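Local atomic coordinates of peptidase, zinc-dependent (Methanocorpusculum labreanum, PDB entry 3LMC), a protein that probably acts as a zinc-dependent metallopeptidase of family M54, and binds a zinc ion and, at a separate four-cysteine site, an iron ion. Residues L93-D98 with V117-P122. Sequence-based numbering, arbitrary orientation.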
ATOM      1  N   LEU A  93       1.351  -1.596   3.764  1.00 17.73           N
ATOM      2  CA  LEU A  93       1.453  -0.711   4.926  1.00 15.86           C
ATOM      3  C   LEU A  93       0.882   0.674   4.563  1.00 16.69           C
ATOM      4  O   LEU A  93       1.244   1.263   3.540  1.00 19.18           O
ATOM      5  CB  LEU A  93       2.922  -0.574   5.338  1.00 18.47           C
ATOM      6  CG  LEU A  93       3.376  -0.186   6.753  1.00 24.12           C
ATOM      7  CD1 LEU A  93       4.561   0.782   6.708  1.00 23.47           C
ATOM      8  CD2 LEU A  93       2.261   0.351   7.609  1.00 10.34           C
ATOM      9  N   VAL A  94      -0.022   1.178   5.392  1.00 11.76           N
ATOM     10  CA  VAL A  94      -0.553   2.540   5.231  1.00 12.22           C
ATOM     11  C   VAL A  94       0.071   3.365   6.338  1.00 14.46           C
ATOM     12  O   VAL A  94      -0.217   3.139   7.511  1.00 21.53           O
ATOM     13  CB  VAL A  94      -2.076   2.562   5.366  1.00  7.10           C
ATOM     14  CG1 VAL A  94      -2.602   3.996   5.349  1.00 12.47           C
ATOM     15  CG2 VAL A  94      -2.709   1.748   4.249  1.00 14.27           C
ATOM     16  N   THR A  95       0.948   4.298   5.971  1.00 15.72           N
ATOM     17  CA  THR A  95       1.785   4.998   6.945  1.00 12.86           C
ATOM     18  C   THR A  95       1.592   6.514   6.873  1.00 11.92           C
ATOM     19  O   THR A  95       1.352   7.060   5.796  1.00 18.84           O
ATOM     20  CB  THR A  95       3.275   4.701   6.686  1.00 15.02           C
ATOM     21  OG1 THR A  95       4.090   5.482   7.578  1.00 19.96           O
ATOM     22  CG2 THR A  95       3.634   5.073   5.255  1.00 14.25           C
ATOM     23  N   PRO A  96       1.728   7.213   8.007  1.00 11.53           N
ATOM     24  CA  PRO A  96       1.567   8.678   7.926  1.00 14.88           C
ATOM     25  C   PRO A  96       2.807   9.403   7.398  1.00 17.47           C
ATOM     26  O   PRO A  96       2.722  10.606   7.115  1.00 19.63           O
ATOM     27  CB  PRO A  96       1.330   9.078   9.386  1.00 18.34           C
ATOM     28  CG  PRO A  96       2.121   8.022  10.166  1.00 18.00           C
ATOM     29  CD  PRO A  96       1.848   6.742   9.401  1.00 11.79           C
ATOM     30  N   GLY A  97       3.939   8.707   7.280  1.00 17.36           N
ATOM     31  CA  GLY A  97       5.195   9.370   6.948  1.00 16.21           C
ATOM     32  C   GLY A  97       5.264   9.800   5.493  1.00 17.46           C
ATOM     33  O   GLY A  97       4.716   9.124   4.633  1.00 16.73           O
ATOM     34  N   ASP A  98       5.910  10.932   5.216  1.00 14.25           N
ATOM     35  CA  ASP A  98       6.161  11.341   3.831  1.00 18.58           C
ATOM     36  C   ASP A  98       7.293  10.476   3.247  1.00 24.32           C
ATOM     37  O   ASP A  98       8.349  10.308   3.871  1.00 20.45           O
ATOM     38  CB  ASP A  98       6.539  12.821   3.746  1.00 22.78           C
ATOM     39  CG  ASP A  98       6.574  13.341   2.308  1.00 27.11           C
ATOM     40  OD1 ASP A  98       5.697  12.951   1.492  1.00 23.81           O
ATOM     41  OD2 ASP A  98       7.477  14.148   1.998  1.00 25.70           O
ATOM     42  N   VAL A 117       5.873  -6.994  -0.322  1.00 14.23           N
ATOM     43  CA  VAL A 117       5.513  -5.889   0.578  1.00 15.55           C
ATOM     44  C   VAL A 117       5.350  -4.593  -0.195  1.00 16.39           C
ATOM     45  O   VAL A 117       6.101  -4.328  -1.134  1.00 17.68           O
ATOM     46  CB  VAL A 117       6.571  -5.645   1.675  1.00 16.86           C
ATOM     47  CG1 VAL A 117       6.560  -6.785   2.716  1.00 14.11           C
ATOM     48  CG2 VAL A 117       7.974  -5.451   1.042  1.00 12.34           C
ATOM     49  N   ALA A 118       4.379  -3.780   0.213  1.00 13.02           N
ATOM     50  CA  ALA A 118       4.132  -2.502  -0.435  1.00 12.29           C
ATOM     51  C   ALA A 118       3.756  -1.465   0.613  1.00 16.41           C
ATOM     52  O   ALA A 118       3.480  -1.803   1.771  1.00 13.52           O
ATOM     53  CB  ALA A 118       3.027  -2.634  -1.482  1.00 18.56           C
ATOM     54  N   ILE A 119       3.744  -0.199   0.210  1.00 13.56           N
ATOM     55  CA  ILE A 119       3.466   0.879   1.148  1.00 16.62           C
ATOM     56  C   ILE A 119       2.722   2.014   0.458  1.00 15.29           C
ATOM     57  O   ILE A 119       2.977   2.299  -0.715  1.00 18.48           O
ATOM     58  CB  ILE A 119       4.786   1.421   1.784  1.00 21.81           C
ATOM     59  CG1 ILE A 119       4.500   2.371   2.948  1.00 15.31           C
ATOM     60  CG2 ILE A 119       5.643   2.122   0.744  1.00 23.84           C
ATOM     61  CD1 ILE A 119       5.772   2.695   3.806  1.00 14.79           C
ATOM     62  N   VAL A 120       1.789   2.641   1.173  1.00 11.99           N
ATOM     63  CA  VAL A 120       1.180   3.881   0.699  1.00  9.74           C
ATOM     64  C   VAL A 120       1.171   4.904   1.828  1.00 19.09           C
ATOM     65  O   VAL A 120       0.980   4.551   3.000  1.00 16.89           O
ATOM     66  CB  VAL A 120      -0.245   3.682   0.162  1.00 19.72           C
ATOM     67  CG1 VAL A 120      -1.090   2.865   1.134  1.00 19.08           C
ATOM     68  CG2 VAL A 120      -0.902   5.049  -0.090  1.00 22.27           C
ATOM     69  N   SER A 121       1.408   6.168   1.484  1.00 15.67           N
ATOM     70  CA  SER A 121       1.406   7.218   2.486  1.00 15.17           C
ATOM     71  C   SER A 121       0.304   8.221   2.189  1.00 16.76           C
ATOM     72  O   SER A 121       0.298   8.838   1.121  1.00 16.51           O
ATOM     73  CB  SER A 121       2.731   7.959   2.499  1.00 13.71           C
ATOM     74  OG  SER A 121       2.551   9.198   3.172  1.00 15.13           O
ATOM     75  N   PRO A 122      -0.640   8.380   3.121  1.00 15.84           N
ATOM     76  CA  PRO A 122      -1.679   9.387   2.889  1.00 15.57           C
ATOM     77  C   PRO A 122      -1.171  10.813   3.101  1.00 20.20           C
ATOM     78  O   PRO A 122      -1.963  11.747   2.950  1.00 20.28           O
ATOM     79  CB  PRO A 122      -2.733   9.045   3.939  1.00 15.87           C
ATOM     80  CG  PRO A 122      -2.495   7.604   4.281  1.00 20.51           C
ATOM     81  CD  PRO A 122      -0.997   7.470   4.220  1.00 17.86           C
TER
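Val120 N donates to Leu93 O at 2.8 Å, nearly straight onto the carbonyl, the middle of three backbone bonds joining the parallel strands. Flanking it, Leu93 N donates to Ala118 O and Thr95 N to Val120 O, which carries the parallel ladder one residue past the end of strand 90-94. Beyond that, side chains take over. Ser121 OG donates to Gly97 O over 2.6 Å, coming in 40° above the carbonyl plane, and also bonds His123 N. Gly97 N reaches back to Thr95 OG1 at 3.2 Å, an ST turn; with OG1 anti to the backbone N (chi1 175°), CG2 is left to meet Ile119. A valine in place of Thr95 would probably leave Gly97 N without its hydroxyl acceptor, so that the turn would rest on the Ser121 bond to Gly97 O.

The apolar contacts divide between the two sheet faces. On one, Leu93 CD1 lies alongside Ile119 CD1; Val56 and Leu57 of helix 53-66 lie on Ile119, and Leu60 on Leu93. Thr95 CG2 reaches Ile119 CD1 at 3.5 Å from beyond the strand end. On the other, Val94 CG2 meets Val120 CG1 at 3.7 Å, while Val94 CG1 meets Pro122 CG, the two side chains crossing at about a right angle.

Ala118 and Val120 also touch helix 136-154, which carries the zinc ligands His149 and His153. Backbone bonds thus fix the register in the strands, and past them two hydroxyls satisfy the buried Gly97 O and N.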